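Local coordinates for protein dihydropteroate synthase (Stenotrophomonas maltophilia, PDB 7L6P) that probably catalyses the condensation of para-aminobenzoate with 6-hydroxymethyl-7,8-dihydropterin diphosphate to give 7,8-dihydropteroate, the immediate precursor of folates, at residues I108-K112 against P113-R117; D129-G132 against L133-G137; R181-A184 against A185-A188. One frame throughout, in Å; residues are numbered along the deposited sequence.

Overall arrangement
All three contacts are local ones in the eight-stranded beta-alpha barrel, and side chains of all three touch helix 138-145. Interaction 1 is buried and carries strand 106-109 into helix 113-121, with apolar contacts beside a buried lysine and threonine held by glutamate. Interaction 2 is partly buried and fills the next strand-to-helix loop, where tight turns and polar side chains do the work. The two touch, with Phe111 against Asp129 and Gln135. Interaction 3 lies farther from the chain centre, on the last turns of helix 170-188, and its side-chain pairing is at the surface. Its Arg181 reaches interaction 2 through a probable hydrogen bond from NE to Gly132 O, while interactions 1 and 3 do not meet.

Interaction 1 of 3, residues I108-K112 against P113-R117; sequences IDTFK and PEVMR. With IMD (imidazole), chain C.
The hydroxyl of Thr110 is turned towards a hydrocarbon: its OG1 lies 3.3 Å from Val115 CB, at the join between strand 106-109 and helix 113-121. A chi1 of -166° sets OG1 anti to the backbone N and brings it round to the Lys112 amide, which donates to it at 3.2 Å along an almost straight path (170°), making an ST turn. OG1 is also hydrogen-bonded to Glu87 of helix 84-101, so its polar needs are met although a valine packs beside it. The other branch, Thr110 CG2, rests against Met116 CG at 3.5 Å. Met116 runs extended beyond CG, its CE 3.8 Å from Phe111 C. Earlier on the strand, Ile108 crosses Val115 at about a right angle, CG1 to CG1 at 4.0 Å.

Lys112 occupies the N-cap position, and its carbonyl O receives Met116 N at 3.1 Å, the first helical bond across the junction. Its CG lies over one face of the Phe111 ring, and beyond a bend at the last torsion NZ forms salt bridges with Glu73 and Glu87. Asp109 points away from the helix; its OD2 forms a salt bridge with Arg269 and also accepts a weak hydrogen bond from N1 of the bound imidazole, 3.2 Å. This imidazole, probably from the crystallisation liquor, occupies the active site, which the C-terminal end of strand 106-109 borders, as is usual in TIM barrels. Glu87 grips both the Thr110 hydroxyl and the Lys112 ammonium group, which implies that the turn is fixed by polar bonds as well as by packing.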
loop_
_atom_site.group_PDB
_atom_site.type_symbol
_atom_site.label_atom_id
_atom_site.label_comp_id
_atom_site.label_asym_id
_atom_site.label_seq_id
_atom_site.Cartn_x
_atom_site.Cartn_y
_atom_site.Cartn_z
ATOM N N ILE A 108 -3.687 -4.901 26.495
ATOM C CA ILE A 108 -2.988 -6.098 26.945
ATOM C C ILE A 108 -3.318 -7.240 26.000
ATOM O O ILE A 108 -4.494 -7.560 25.764
ATOM C CB ILE A 108 -3.338 -6.464 28.396
ATOM C CG1 ILE A 108 -2.639 -7.776 28.761
ATOM C CG2 ILE A 108 -4.837 -6.577 28.598
ATOM C CD1 ILE A 108 -1.135 -7.688 28.684
ATOM N N ASP A 109 -2.271 -7.851 25.462
ATOM C CA ASP A 109 -2.354 -8.958 24.517
ATOM C C ASP A 109 -2.226 -10.246 25.330
ATOM O O ASP A 109 -1.126 -10.709 25.630
ATOM C CB ASP A 109 -1.259 -8.785 23.465
ATOM C CG ASP A 109 -1.246 -9.881 22.416
ATOM O OD1 ASP A 109 -2.159 -10.730 22.410
ATOM O OD2 ASP A 109 -0.314 -9.877 21.578
ATOM N N THR A 110 -3.369 -10.810 25.721
ATOM C CA THR A 110 -3.380 -11.995 26.568
ATOM C C THR A 110 -4.664 -12.781 26.347
ATOM O O THR A 110 -5.664 -12.254 25.856
ATOM C CB THR A 110 -3.251 -11.633 28.052
ATOM O OG1 THR A 110 -2.950 -12.802 28.812
ATOM C CG2 THR A 110 -4.548 -11.067 28.567
ATOM N N PHE A 111 -4.616 -14.061 26.707
ATOM C CA PHE A 111 -5.803 -14.899 26.751
ATOM C C PHE A 111 -6.133 -15.348 28.163
ATOM O O PHE A 111 -7.133 -16.041 28.356
ATOM C CB PHE A 111 -5.644 -16.127 25.836
ATOM C CG PHE A 111 -4.511 -17.060 26.224
ATOM C CD1 PHE A 111 -4.719 -18.097 27.127
ATOM C CD2 PHE A 111 -3.243 -16.910 25.661
ATOM C CE1 PHE A 111 -3.686 -18.964 27.481
ATOM C CE2 PHE A 111 -2.198 -17.776 26.013
ATOM C CZ PHE A 111 -2.421 -18.800 26.921
ATOM N N LYS A 112 -5.351 -14.940 29.147
ATOM C CA LYS A 112 -5.421 -15.478 30.495
ATOM C C LYS A 112 -6.163 -14.529 31.418
ATOM O O LYS A 112 -5.843 -13.338 31.453
ATOM C CB LYS A 112 -4.016 -15.731 31.041
ATOM C CG LYS A 112 -3.154 -16.685 30.204
ATOM C CD LYS A 112 -1.811 -16.983 30.880
ATOM C CE LYS A 112 -0.985 -17.964 30.063
ATOM N NZ LYS A 112 -0.276 -17.259 28.959
ATOM N N PRO A 113 -7.112 -15.029 32.209
ATOM C CA PRO A 113 -7.909 -14.134 33.064
ATOM C C PRO A 113 -7.090 -13.338 34.068
ATOM O O PRO A 113 -7.344 -12.141 34.239
ATOM C CB PRO A 113 -8.865 -15.104 33.776
ATOM C CG PRO A 113 -8.837 -16.362 32.975
ATOM C CD PRO A 113 -7.472 -16.444 32.402
ATOM N N GLU A 114 -6.130 -13.969 34.752
ATOM C CA GLU A 114 -5.316 -13.246 35.729
ATOM C C GLU A 114 -4.548 -12.106 35.078
ATOM O O GLU A 114 -4.420 -11.021 35.655
ATOM C CB GLU A 114 -4.315 -14.175 36.413
ATOM C CG GLU A 114 -4.874 -15.438 37.028
ATOM C CD GLU A 114 -4.784 -16.640 36.090
ATOM O OE1 GLU A 114 -4.874 -16.452 34.847
ATOM O OE2 GLU A 114 -4.591 -17.770 36.609
ATOM N N VAL A 115 -4.008 -12.339 33.883
ATOM C CA VAL A 115 -3.258 -11.285 33.213
ATOM C C VAL A 115 -4.181 -10.140 32.836
ATOM O O VAL A 115 -3.795 -8.968 32.911
ATOM C CB VAL A 115 -2.522 -11.851 31.986
ATOM C CG1 VAL A 115 -1.727 -10.759 31.289
ATOM C CG2 VAL A 115 -1.592 -12.984 32.408
ATOM N N MET A 116 -5.425 -10.454 32.461
ATOM C CA MET A 116 -6.388 -9.410 32.125
ATOM C C MET A 116 -6.651 -8.509 33.319
ATOM O O MET A 116 -6.564 -7.281 33.212
ATOM C CB MET A 116 -7.691 -10.034 31.631
ATOM C CG MET A 116 -7.598 -10.716 30.283
ATOM S SD MET A 116 -9.097 -11.632 29.881
ATOM C CE MET A 116 -8.624 -12.457 28.367
ATOM N N ARG A 117 -6.967 -9.107 34.470
ATOM C CA ARG A 117 -7.305 -8.323 35.652
ATOM C C ARG A 117 -6.130 -7.466 36.097
ATOM O O ARG A 117 -6.288 -6.272 36.383
ATOM C CB ARG A 117 -7.749 -9.243 36.789
ATOM C CG ARG A 117 -9.216 -9.601 36.772
ATOM C CD ARG A 117 -9.578 -10.366 38.028
ATOM N NE ARG A 117 -8.632 -11.451 38.268
ATOM C CZ ARG A 117 -8.918 -12.746 38.177
ATOM N NH1 ARG A 117 -10.149 -13.167 37.919
ATOM N NH2 ARG A 117 -7.946 -13.641 38.354
HETATM N N1 IMD C . -2.159 -10.952 19.142
HETATM C C2 IMD C . -3.368 -10.669 19.701
HETATM N N3 IMD C . -4.321 -10.711 18.743
HETATM C C4 IMD C . -3.707 -11.007 17.566
HETATM C C5 IMD C . -2.346 -11.164 17.821
#

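Interaction 2 of 3, residues D129-G132 against L133-G137; sequences DIYG and LRQEG
Arg134 folds back over Tyr131 in the loop from strand 126-129 to helix 138-145, where a type I turn (Asp129 to Gly132) runs into a type I' turn (Tyr131 to Arg134). Its CB stands over the centre of the tyrosine ring, 3.8 Å from the centroid and 9° off the normal, a CH-pi contact. CG and CD pass alongside the Tyr131 carbonyl, and a bend at chi3 (-64°) then swings NE back to Tyr131 O, 3.0 Å away and nearly straight at 171°, with the oxygen in the guanidinium plane. The backbone N of Arg134 reaches the same oxygen from the opposite face of its carbonyl plane, so two donors from one residue grip it. CZ lies near Tyr131 CE1, which sits over one guanidinium face. At the tip, NH2 approaches Tyr131 CD1 and bonds to Met154 O.

Gln135 flanks the same ring, with CB at its edge and OE1 near CE2. Asp129 holds the first turn through OD1, which accepts the Tyr131 amide at 2.7 Å from above the carboxylate plane, an Asx turn. Asp129 OD2 lies implausibly close to Leu133 N, 2.4 Å, so the length of that bond is doubtful. Leu133 packs toward strand 149-152 and helix 138-145. Gly132 and Leu133 both have positive phi, as the type I' turn requires, and Leu133 CD2 lies 3.6 Å from Asp129 OD2.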
loop_
_atom_site.group_PDB
_atom_site.type_symbol
_atom_site.label_atom_id
_atom_site.label_comp_id
_atom_site.label_asym_id
_atom_site.label_seq_id
_atom_site.Cartn_x
_atom_site.Cartn_y
_atom_site.Cartn_z
ATOM N N ASP A 129 -7.589 -10.469 22.717
ATOM C CA ASP A 129 -7.579 -11.893 23.074
ATOM C C ASP A 129 -7.578 -12.778 21.829
ATOM O O ASP A 129 -8.587 -12.854 21.116
ATOM C CB ASP A 129 -8.775 -12.228 23.963
ATOM C CG ASP A 129 -8.805 -13.707 24.380
ATOM O OD1 ASP A 129 -7.836 -14.470 24.120
ATOM O OD2 ASP A 129 -9.813 -14.106 24.976
ATOM N N ILE A 130 -6.468 -13.492 21.602
ATOM C CA ILE A 130 -6.399 -14.424 20.476
ATOM C C ILE A 130 -7.410 -15.566 20.616
ATOM O O ILE A 130 -7.793 -16.181 19.613
ATOM C CB ILE A 130 -4.978 -15.013 20.318
ATOM C CG1 ILE A 130 -4.569 -15.824 21.549
ATOM C CG2 ILE A 130 -3.943 -13.936 20.041
ATOM C CD1 ILE A 130 -3.362 -16.744 21.277
ATOM N N TYR A 131 -7.821 -15.902 21.845
ATOM C CA TYR A 131 -8.671 -17.062 22.112
ATOM C C TYR A 131 -10.156 -16.731 22.160
ATOM O O TYR A 131 -10.969 -17.635 22.411
ATOM C CB TYR A 131 -8.269 -17.742 23.431
ATOM C CG TYR A 131 -8.556 -19.235 23.476
ATOM C CD1 TYR A 131 -8.757 -19.960 22.305
ATOM C CD2 TYR A 131 -8.647 -19.916 24.692
ATOM C CE1 TYR A 131 -9.018 -21.334 22.340
ATOM C CE2 TYR A 131 -8.923 -21.292 24.738
ATOM C CZ TYR A 131 -9.102 -21.994 23.554
ATOM O OH TYR A 131 -9.365 -23.351 23.574
ATOM N N GLY A 132 -10.526 -15.465 22.010
ATOM C CA GLY A 132 -11.934 -15.092 22.004
ATOM C C GLY A 132 -12.633 -15.300 23.326
ATOM O O GLY A 132 -13.787 -15.751 23.341
ATOM N N LEU A 133 -11.964 -14.987 24.436
ATOM C CA LEU A 133 -12.499 -15.192 25.781
ATOM C C LEU A 133 -12.891 -16.649 26.036
ATOM O O LEU A 133 -13.755 -16.912 26.865
ATOM C CB LEU A 133 -13.696 -14.262 26.062
ATOM C CG LEU A 133 -13.456 -12.748 25.941
ATOM C CD1 LEU A 133 -14.711 -11.935 26.216
ATOM C CD2 LEU A 133 -12.326 -12.290 26.861
ATOM N N ARG A 134 -12.318 -17.610 25.306
ATOM C CA ARG A 134 -12.650 -19.007 25.535
ATOM C C ARG A 134 -11.820 -19.655 26.628
ATOM O O ARG A 134 -12.120 -20.779 27.012
ATOM C CB ARG A 134 -12.488 -19.826 24.252
ATOM C CG ARG A 134 -13.674 -19.760 23.313
ATOM C CD ARG A 134 -13.406 -20.617 22.100
ATOM N NE ARG A 134 -12.273 -20.129 21.308
ATOM C CZ ARG A 134 -11.775 -20.772 20.261
ATOM N NH1 ARG A 134 -12.254 -21.943 19.883
ATOM N NH2 ARG A 134 -10.764 -20.233 19.579
ATOM N N GLN A 135 -10.773 -19.010 27.115
ATOM C CA GLN A 135 -10.013 -19.602 28.203
ATOM C C GLN A 135 -10.876 -19.617 29.451
ATOM O O GLN A 135 -11.689 -18.721 29.666
ATOM C CB GLN A 135 -8.719 -18.820 28.443
ATOM C CG GLN A 135 -7.704 -19.499 29.353
ATOM C CD GLN A 135 -7.239 -20.828 28.809
ATOM O OE1 GLN A 135 -6.807 -20.923 27.665
ATOM N NE2 GLN A 135 -7.353 -21.870 29.616
ATOM N N GLU A 136 -10.697 -20.644 30.281
ATOM C CA GLU A 136 -11.541 -20.826 31.459
ATOM C C GLU A 136 -11.488 -19.580 32.337
ATOM O O GLU A 136 -10.403 -19.134 32.717
ATOM C CB GLU A 136 -11.064 -22.060 32.233
ATOM C CG GLU A 136 -11.911 -22.441 33.413
ATOM C CD GLU A 136 -13.293 -22.914 32.996
ATOM O OE1 GLU A 136 -13.405 -23.561 31.924
ATOM O OE2 GLU A 136 -14.266 -22.621 33.733
ATOM N N GLY A 137 -12.654 -18.985 32.624
ATOM C CA GLY A 137 -12.728 -17.766 33.419
ATOM C C GLY A 137 -12.519 -16.460 32.664
ATOM O O GLY A 137 -12.668 -15.386 33.258
#

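Interaction 3 of 3, residues R181-A184 against A185-A188; sequences RLFA and AEMA
Regular i to i+4 hydrogen bonding joins 181-184 to 185-188 on the last turns of helix 170-188, with Ala185 N 2.9 Å from Arg181 O, Glu186 N bonded to Leu182 O, Met187 N to Phe183 O, and Ala188 N to Ala184 O. The main side-chain contact is a Met-aromatic pair one turn apart. Phe183 has CG anti to the backbone N (chi1 178°), which stands its ring out from the helix, where Met187 folds back over it. The methionine bends at chi2 and chi3: CG stands over one face, 3.5 Å from Phe183 CE2, and CE comes back to Phe183 CE1 at 3.4 Å. Between them SD lies obliquely, 4.7 Å from the ring centroid and 39° off its normal. Glu186 takes a different course, extended beyond CG, with OE1 3.8 Å from Phe183 CD1 and its carboxylate plane turned 68° from the ring.

Elsewhere round the helix, Leu182 and Ala185 pack on Leu195 of strand 195-198, and Ala184 and Ala188 on Leu139 of helix 138-145. Arg181 is buried against the loop at Leu133 and Arg134, where its NE donates to Gly132 O. The chemistry is therefore split by face: alanines, Leu182 and the hydrogen-bonded Arg181 seat the helix on strands 149-152 and 195-198 and on helix 138-145, whereas at the surface the CG methylene and CE methyl of Met187 cover part of the Phe183 ring.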
loop_
_atom_site.group_PDB
_atom_site.type_symbol
_atom_site.label_atom_id
_atom_site.label_comp_id
_atom_site.label_asym_id
_atom_site.label_seq_id
_atom_site.Cartn_x
_atom_site.Cartn_y
_atom_site.Cartn_z
ATOM N N ARG A 181 -19.373 -15.974 19.938
ATOM C CA ARG A 181 -18.577 -15.293 20.953
ATOM C C ARG A 181 -19.228 -13.977 21.361
ATOM O O ARG A 181 -19.188 -13.603 22.537
ATOM C CB ARG A 181 -17.153 -15.052 20.433
ATOM C CG ARG A 181 -16.413 -16.293 19.980
ATOM C CD ARG A 181 -16.531 -17.419 20.993
ATOM N NE ARG A 181 -16.068 -17.017 22.317
ATOM C CZ ARG A 181 -16.529 -17.535 23.453
ATOM N NH1 ARG A 181 -17.453 -18.482 23.458
ATOM N NH2 ARG A 181 -16.061 -17.081 24.614
ATOM N N LEU A 182 -19.815 -13.248 20.403
ATOM C CA LEU A 182 -20.526 -12.020 20.754
ATOM C C LEU A 182 -21.732 -12.320 21.635
ATOM O O LEU A 182 -21.946 -11.647 22.649
ATOM C CB LEU A 182 -20.951 -11.259 19.492
ATOM C CG LEU A 182 -19.845 -10.547 18.672
ATOM C CD1 LEU A 182 -20.309 -10.221 17.249
ATOM C CD2 LEU A 182 -19.369 -9.276 19.362
ATOM N N PHE A 183 -22.510 -13.357 21.297
ATOM C CA PHE A 183 -23.648 -13.715 22.143
ATOM C C PHE A 183 -23.202 -14.154 23.528
ATOM O O PHE A 183 -23.818 -13.776 24.528
ATOM C CB PHE A 183 -24.511 -14.802 21.515
ATOM C CG PHE A 183 -25.660 -15.208 22.394
ATOM C CD1 PHE A 183 -26.813 -14.434 22.439
ATOM C CD2 PHE A 183 -25.587 -16.349 23.184
ATOM C CE1 PHE A 183 -27.874 -14.774 23.256
ATOM C CE2 PHE A 183 -26.622 -16.707 23.997
ATOM C CZ PHE A 183 -27.795 -15.916 24.039
ATOM N N ALA A 184 -22.162 -14.984 23.610
ATOM C CA ALA A 184 -21.675 -15.390 24.923
ATOM C C ALA A 184 -21.204 -14.175 25.715
ATOM O O ALA A 184 -21.486 -14.055 26.913
ATOM C CB ALA A 184 -20.554 -16.422 24.777
ATOM N N ALA A 185 -20.508 -13.244 25.055
ATOM C CA ALA A 185 -20.145 -12.000 25.724
ATOM C C ALA A 185 -21.391 -11.222 26.136
ATOM O O ALA A 185 -21.450 -10.663 27.239
ATOM C CB ALA A 185 -19.256 -11.160 24.816
ATOM N N GLU A 186 -22.386 -11.152 25.247
ATOM C CA GLU A 186 -23.648 -10.510 25.591
ATOM C C GLU A 186 -24.234 -11.133 26.860
ATOM O O GLU A 186 -24.628 -10.420 27.788
ATOM C CB GLU A 186 -24.638 -10.638 24.424
ATOM C CG GLU A 186 -26.042 -10.046 24.731
ATOM C CD GLU A 186 -27.085 -10.196 23.592
ATOM O OE1 GLU A 186 -26.745 -10.588 22.445
ATOM O OE2 GLU A 186 -28.282 -9.882 23.854
ATOM N N MET A 187 -24.252 -12.470 26.939
ATOM C CA MET A 187 -24.792 -13.130 28.130
ATOM C C MET A 187 -23.942 -12.878 29.369
ATOM O O MET A 187 -24.473 -12.869 30.486
ATOM C CB MET A 187 -24.959 -14.636 27.910
ATOM C CG MET A 187 -26.138 -15.001 27.052
ATOM S SD MET A 187 -27.655 -14.187 27.649
ATOM C CE MET A 187 -27.861 -13.094 26.247
ATOM N N ALA A 188 -22.636 -12.693 29.210
ATOM C CA ALA A 188 -21.779 -12.417 30.355
ATOM C C ALA A 188 -21.895 -10.979 30.862
ATOM O O ALA A 188 -21.298 -10.649 31.892
ATOM C CB ALA A 188 -20.322 -12.739 29.997
#